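PDB 5LNB: ubiquitin-like-specific protease 2 from Saccharomyces cerevisiae, which acts through the Ulp1-type catalytic domain held in this chain as a cysteine protease that removes SUMO from its conjugates. Local coordinates for residues Ser120-Ser125 against Asp165-Thr170; Lys111-Pro116 against Cys126-Leu131. All blocks are in the same frame, centred on the assembly; numbering follows the deposited sequence.

Contacts 1 and 2 illustrate how one strand, 122-129, can serve two kinds of chemistry along its length. Both are buried, but contact 2 lies deeper, its centre about 9 Å from that of the chain against about 13 Å for contact 1; the two contact centres are about 17 Å apart. In contact 2 the strand pairs with its hairpin partner 112-119 through regular backbone bonds and aliphatic packing. In contact 1 its beginning faces the loop that follows strand 159-164, and the two are joined by a histidine, a carboxylate and a water rather than by a run of backbone bonds. The two contacts meet where Ser125 OG makes a weak hydrogen bond to Ile115 O.

Contact 1 (Ser120-Ser125 against Asp165-Thr170); sequences SYHWFS and DSLRQT. With ACT (acetate ion), chain B.
The His-carboxylate pair His122-Asp165, beside Cys215 at the start of helix 215-228, is consistent with the His-Asp-Cys site of Ulp1-family cysteine proteases. With CG anti to the backbone N (chi1 175°), the His122 ring extends from the strand to the loop, where NE2 donates to Asp165 OD1 over 2.9 Å. The acceptor lies almost in the ring plane, while the donor meets the oxygen on its syn side, 30° out of the carboxylate plane. From the other face of the carboxylate, Leu167 N reaches Asp165 OD1, also at 2.9 Å, closing an Asx turn. His171 NE2 is hydrogen-bonded to OD2.

The imidazole is sandwiched. Leu167 CD1 makes a CH-pi contact over one face, 3.7 Å from the ring centroid of His122, and Phe124 CD2 covers the opposite face toward its rim. At the ring edge Gln169 OE1 comes within 3.4 Å of His122 CE1. A water joins strand and loop again, donating to Trp123 O and accepting from Ser166 N.

Two donors on OD1 and a hydrogen bond between OD2 and His171 should fix the rotation of Asp165; with apolar cover on both ring faces, this probably helps to orient the imidazole of His122.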
loop_
_atom_site.group_PDB
_atom_site.type_symbol
_atom_site.label_atom_id
_atom_site.label_comp_id
_atom_site.label_asym_id
_atom_site.label_seq_id
_atom_site.Cartn_x
_atom_site.Cartn_y
_atom_site.Cartn_z
ATOM N N SER A 120 3.366 -6.983 14.220
ATOM C CA SER A 120 4.161 -8.141 14.644
ATOM C C SER A 120 4.723 -8.898 13.444
ATOM O O SER A 120 4.592 -10.117 13.323
ATOM C CB SER A 120 3.337 -9.075 15.523
ATOM O OG SER A 120 2.835 -8.385 16.651
ATOM N N TYR A 121 5.345 -8.151 12.533
ATOM C CA TYR A 121 6.065 -8.697 11.386
ATOM C C TYR A 121 5.152 -9.351 10.359
ATOM O O TYR A 121 5.637 -10.063 9.471
ATOM C CB TYR A 121 7.142 -9.692 11.834
ATOM C CG TYR A 121 8.294 -9.005 12.516
ATOM C CD1 TYR A 121 9.367 -8.508 11.777
ATOM C CD2 TYR A 121 8.303 -8.825 13.893
ATOM C CE1 TYR A 121 10.428 -7.865 12.389
ATOM C CE2 TYR A 121 9.360 -8.178 14.517
ATOM C CZ TYR A 121 10.422 -7.700 13.756
ATOM O OH TYR A 121 11.474 -7.049 14.370
ATOM N N HIS A 122 3.848 -9.122 10.447
ATOM C CA HIS A 122 2.878 -9.601 9.475
ATOM C C HIS A 122 2.373 -8.403 8.685
ATOM O O HIS A 122 1.726 -7.516 9.249
ATOM C CB HIS A 122 1.722 -10.321 10.173
ATOM C CG HIS A 122 0.613 -10.734 9.250
ATOM N ND1 HIS A 122 -0.616 -11.164 9.710
ATOM C CD2 HIS A 122 0.550 -10.797 7.897
ATOM C CE1 HIS A 122 -1.390 -11.466 8.682
ATOM N NE2 HIS A 122 -0.708 -11.251 7.570
ATOM N N TRP A 123 2.668 -8.386 7.384
ATOM C CA TRP A 123 2.175 -7.364 6.471
ATOM C C TRP A 123 0.843 -7.778 5.854
ATOM O O TRP A 123 0.692 -8.907 5.376
ATOM C CB TRP A 123 3.168 -7.120 5.335
ATOM C CG TRP A 123 4.365 -6.264 5.640
ATOM C CD1 TRP A 123 5.667 -6.682 5.757
ATOM C CD2 TRP A 123 4.383 -4.839 5.802
ATOM N NE1 TRP A 123 6.490 -5.603 6.014
ATOM C CE2 TRP A 123 5.728 -4.462 6.041
ATOM C CE3 TRP A 123 3.393 -3.847 5.792
ATOM C CZ2 TRP A 123 6.106 -3.132 6.254
ATOM C CZ3 TRP A 123 3.765 -2.532 6.006
ATOM C CH2 TRP A 123 5.116 -2.185 6.236
ATOM N N PHE A 124 -0.113 -6.857 5.849
ATOM C CA PHE A 124 -1.258 -6.935 4.948
ATOM C C PHE A 124 -1.675 -5.495 4.665
ATOM O O PHE A 124 -0.984 -4.552 5.060
ATOM C CB PHE A 124 -2.372 -7.832 5.521
ATOM C CG PHE A 124 -3.000 -7.322 6.797
ATOM C CD1 PHE A 124 -4.169 -6.572 6.762
ATOM C CD2 PHE A 124 -2.443 -7.626 8.030
ATOM C CE1 PHE A 124 -4.760 -6.113 7.937
ATOM C CE2 PHE A 124 -3.031 -7.171 9.213
ATOM C CZ PHE A 124 -4.186 -6.412 9.164
ATOM N N SER A 125 -2.787 -5.310 3.956
ATOM C CA SER A 125 -3.127 -3.962 3.517
ATOM C C SER A 125 -4.632 -3.821 3.316
ATOM O O SER A 125 -5.354 -4.804 3.130
ATOM C CB SER A 125 -2.381 -3.612 2.224
ATOM O OG SER A 125 -2.664 -2.296 1.792
ATOM N N ASP A 165 -4.935 -10.113 2.403
ATOM C CA ASP A 165 -3.874 -10.710 3.200
ATOM C C ASP A 165 -3.485 -12.026 2.543
ATOM O O ASP A 165 -4.355 -12.849 2.254
ATOM C CB ASP A 165 -4.360 -10.944 4.638
ATOM C CG ASP A 165 -3.286 -11.511 5.553
ATOM O OD1 ASP A 165 -2.124 -11.691 5.125
ATOM O OD2 ASP A 165 -3.617 -11.766 6.729
ATOM N N SER A 166 -2.188 -12.220 2.307
ATOM C CA SER A 166 -1.733 -13.472 1.728
ATOM C C SER A 166 -1.831 -14.628 2.712
ATOM O O SER A 166 -1.819 -15.784 2.282
ATOM C CB SER A 166 -0.296 -13.336 1.213
ATOM O OG SER A 166 0.555 -12.841 2.229
ATOM N N LEU A 167 -1.928 -14.356 4.013
ATOM C CA LEU A 167 -2.205 -15.418 4.973
ATOM C C LEU A 167 -3.713 -15.657 5.070
ATOM O O LEU A 167 -4.530 -14.822 4.664
ATOM C CB LEU A 167 -1.625 -15.085 6.350
ATOM C CG LEU A 167 -0.108 -14.826 6.362
ATOM C CD1 LEU A 167 0.414 -14.576 7.774
ATOM C CD2 LEU A 167 0.669 -15.975 5.690
ATOM N N ARG A 168 -4.081 -16.817 5.617
ATOM C CA ARG A 168 -5.489 -17.208 5.701
ATOM C C ARG A 168 -6.099 -16.639 6.984
ATOM O O ARG A 168 -6.335 -17.337 7.973
ATOM C CB ARG A 168 -5.621 -18.725 5.616
ATOM C CG ARG A 168 -5.308 -19.271 4.219
ATOM C CD ARG A 168 -5.320 -20.788 4.178
ATOM N NE ARG A 168 -6.632 -21.324 4.530
ATOM C CZ ARG A 168 -7.478 -21.875 3.664
ATOM N NH1 ARG A 168 -7.152 -21.978 2.382
ATOM N NH2 ARG A 168 -8.651 -22.336 4.085
ATOM N N GLN A 169 -6.374 -15.336 6.951
ATOM C CA GLN A 169 -6.818 -14.609 8.130
ATOM C C GLN A 169 -7.775 -13.495 7.730
ATOM O O GLN A 169 -7.678 -12.926 6.640
ATOM C CB GLN A 169 -5.650 -13.981 8.900
ATOM C CG GLN A 169 -4.605 -14.949 9.403
ATOM C CD GLN A 169 -3.509 -14.257 10.200
ATOM O OE1 GLN A 169 -3.640 -13.096 10.595
ATOM N NE2 GLN A 169 -2.419 -14.968 10.432
ATOM N N THR A 170 -8.673 -13.168 8.655
ATOM C CA THR A 170 -9.573 -12.033 8.556
ATOM C C THR A 170 -9.227 -11.054 9.674
ATOM O O THR A 170 -8.673 -11.445 10.707
ATOM C CB THR A 170 -11.033 -12.486 8.649
ATOM O OG1 THR A 170 -11.265 -13.066 9.938
ATOM C CG2 THR A 170 -11.336 -13.539 7.570
HETATM C C ACT B . 7.807 -4.327 13.038
HETATM O O ACT B . 6.987 -5.287 13.033
HETATM O OXT ACT B . 7.501 -3.296 12.396
HETATM C CH3 ACT B . 9.108 -4.380 13.783
HETATM O O HOH W 1 -0.086 -9.995 2.786
#

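Contact 2 (Lys111-Pro116 against Cys126-Leu131); sequences KYVVIP and CIITNL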
loop_
_atom_site.group_PDB
_atom_site.type_symbol
_atom_site.label_atom_id
_atom_site.label_comp_id
_atom_site.label_asym_id
_atom_site.label_seq_id
_atom_site.Cartn_x
_atom_site.Cartn_y
_atom_site.Cartn_z
ATOM N N LYS A 111 -10.983 8.575 -4.212
ATOM C CA LYS A 111 -11.573 7.285 -4.557
ATOM C C LYS A 111 -10.877 6.115 -3.857
ATOM O O LYS A 111 -11.524 5.108 -3.559
ATOM C CB LYS A 111 -11.517 7.070 -6.067
ATOM C CG LYS A 111 -12.510 7.879 -6.859
ATOM C CD LYS A 111 -12.490 7.447 -8.323
ATOM C CE LYS A 111 -13.731 7.942 -9.038
ATOM N NZ LYS A 111 -14.970 7.490 -8.336
ATOM N N TYR A 112 -9.568 6.203 -3.608
ATOM C CA TYR A 112 -8.803 5.095 -3.024
ATOM C C TYR A 112 -7.875 5.654 -1.959
ATOM O O TYR A 112 -7.018 6.488 -2.258
ATOM C CB TYR A 112 -7.987 4.334 -4.091
ATOM C CG TYR A 112 -8.730 4.159 -5.398
ATOM C CD1 TYR A 112 -9.776 3.247 -5.516
ATOM C CD2 TYR A 112 -8.407 4.932 -6.506
ATOM C CE1 TYR A 112 -10.481 3.114 -6.718
ATOM C CE2 TYR A 112 -9.092 4.802 -7.703
ATOM C CZ TYR A 112 -10.129 3.902 -7.802
ATOM O OH TYR A 112 -10.795 3.801 -8.995
ATOM N N VAL A 113 -8.039 5.208 -0.720
ATOM C CA VAL A 113 -7.103 5.538 0.350
ATOM C C VAL A 113 -6.401 4.243 0.742
ATOM O O VAL A 113 -7.052 3.284 1.183
ATOM C CB VAL A 113 -7.798 6.195 1.549
ATOM C CG1 VAL A 113 -6.776 6.568 2.619
ATOM C CG2 VAL A 113 -8.578 7.441 1.098
ATOM N N VAL A 114 -5.082 4.208 0.558
ATOM C CA VAL A 114 -4.301 2.978 0.647
ATOM C C VAL A 114 -3.590 2.947 1.991
ATOM O O VAL A 114 -2.808 3.851 2.308
ATOM C CB VAL A 114 -3.293 2.868 -0.506
ATOM C CG1 VAL A 114 -2.491 1.549 -0.392
ATOM C CG2 VAL A 114 -4.016 2.961 -1.860
ATOM N N ILE A 115 -3.837 1.905 2.775
ATOM C CA ILE A 115 -3.219 1.823 4.096
ATOM C C ILE A 115 -2.532 0.478 4.285
ATOM O O ILE A 115 -3.202 -0.519 4.599
ATOM C CB ILE A 115 -4.249 2.066 5.205
ATOM C CG1 ILE A 115 -4.939 3.414 4.995
ATOM C CG2 ILE A 115 -3.572 1.989 6.573
ATOM C CD1 ILE A 115 -6.040 3.690 5.999
ATOM N N PRO A 116 -1.214 0.394 4.098
ATOM C CA PRO A 116 -0.504 -0.844 4.450
ATOM C C PRO A 116 -0.369 -0.982 5.962
ATOM O O PRO A 116 -0.213 0.007 6.684
ATOM C CB PRO A 116 0.856 -0.697 3.760
ATOM C CG PRO A 116 0.996 0.732 3.439
ATOM C CD PRO A 116 -0.381 1.322 3.318
ATOM N N CYS A 126 -5.102 -2.580 3.338
ATOM C CA CYS A 126 -6.466 -2.311 2.922
ATOM C C CYS A 126 -6.490 -1.079 2.026
ATOM O O CYS A 126 -5.532 -0.310 1.963
ATOM C CB CYS A 126 -7.406 -2.139 4.120
ATOM S SG CYS A 126 -7.102 -0.689 5.073
ATOM N N ILE A 127 -7.591 -0.932 1.303
ATOM C CA ILE A 127 -7.845 0.203 0.431
ATOM C C ILE A 127 -9.270 0.660 0.717
ATOM O O ILE A 127 -10.213 -0.136 0.611
ATOM C CB ILE A 127 -7.667 -0.149 -1.056
ATOM C CG1 ILE A 127 -6.235 -0.582 -1.330
ATOM C CG2 ILE A 127 -8.051 1.039 -1.943
ATOM C CD1 ILE A 127 -5.943 -0.908 -2.804
ATOM N N ILE A 128 -9.420 1.919 1.115
ATOM C CA ILE A 128 -10.723 2.464 1.484
ATOM C C ILE A 128 -11.361 3.070 0.244
ATOM O O ILE A 128 -10.772 3.948 -0.395
ATOM C CB ILE A 128 -10.598 3.513 2.596
ATOM C CG1 ILE A 128 -9.709 2.993 3.730
ATOM C CG2 ILE A 128 -11.988 3.887 3.119
ATOM C CD1 ILE A 128 -9.594 3.972 4.891
ATOM N N THR A 129 -12.566 2.610 -0.096
ATOM C CA THR A 129 -13.295 3.111 -1.251
ATOM C C THR A 129 -14.622 3.734 -0.824
ATOM O O THR A 129 -15.131 3.493 0.276
ATOM C CB THR A 129 -13.562 1.988 -2.272
ATOM O OG1 THR A 129 -14.427 1.003 -1.686
ATOM C CG2 THR A 129 -12.251 1.323 -2.701
ATOM N N ASN A 130 -15.185 4.539 -1.725
ATOM C CA ASN A 130 -16.495 5.179 -1.613
ATOM C C ASN A 130 -16.512 6.366 -0.653
ATOM O O ASN A 130 -17.607 6.906 -0.389
ATOM C CB ASN A 130 -17.592 4.190 -1.198
ATOM C CG ASN A 130 -18.008 3.301 -2.340
ATOM O OD1 ASN A 130 -17.861 3.679 -3.503
ATOM N ND2 ASN A 130 -18.522 2.111 -2.027
ATOM N N LEU A 131 -15.365 6.799 -0.120
ATOM C CA LEU A 131 -15.365 8.006 0.698
ATOM C C LEU A 131 -15.836 9.210 -0.105
ATOM O O LEU A 131 -16.528 10.083 0.425
ATOM C CB LEU A 131 -13.976 8.262 1.271
ATOM C CG LEU A 131 -13.439 7.209 2.249
ATOM C CD1 LEU A 131 -11.988 7.528 2.578
ATOM C CD2 LEU A 131 -14.295 7.176 3.504
HETATM O O HOH W 2 -14.165 4.960 -4.211
#
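Val113 lies against Ile128 on one face of the central sheet, their CB atoms 4.0 Å apart, and this pair sits within the antiparallel beta hairpin formed by strands 112-119 and 122-129. The two strand segments run at 158° to each other, close to fully antiparallel. Val113 and Ile128 form a hydrogen-bonded pair, with Val113 N to Ile128 O at 3.0 Å and Ile128 N to Val113 O at 2.7 Å. Ile115 and Cys126 form the next such pair, exchanging a bond in each direction, and between the two lies the non-hydrogen-bonded pair Val114-Ile127.

The packing differs on the two faces. With Val113 and Ile128 stand Ile115 and Cys126: a chi1 of 68° puts the SG of Cys126 between its backbone N and carbonyl carbon and turns it toward Ile115, 4.0 Å from Ile115 CB. The extended side chains of Ile115 and Ile128 slant toward one another until their CD1 atoms are 3.7 Å apart. Past the strand end, the Leu131 side chain crosses that of Val113 at about a right angle, CD1 meeting Val113 CG2. Ile178 and Leu182 of helix 172-190 cover Ile128, with Ile178 reaching Cys126 as well.

On the face of Val114 and Ile127 lies helix 215-228. Here Ile127 CG2 touches Tyr112 CB at 3.9 Å, and Phe226 meets the Tyr112 ring edge-to-face. The hairpin is thus packed between helix 172-190 on the face of Ile128 and helix 215-228 on that of Val114.

Where the ladder ends, the backbones are spanned by solvent: one water donates to Lys111 O and accepts from Asn130 N, each at 2.7 Å.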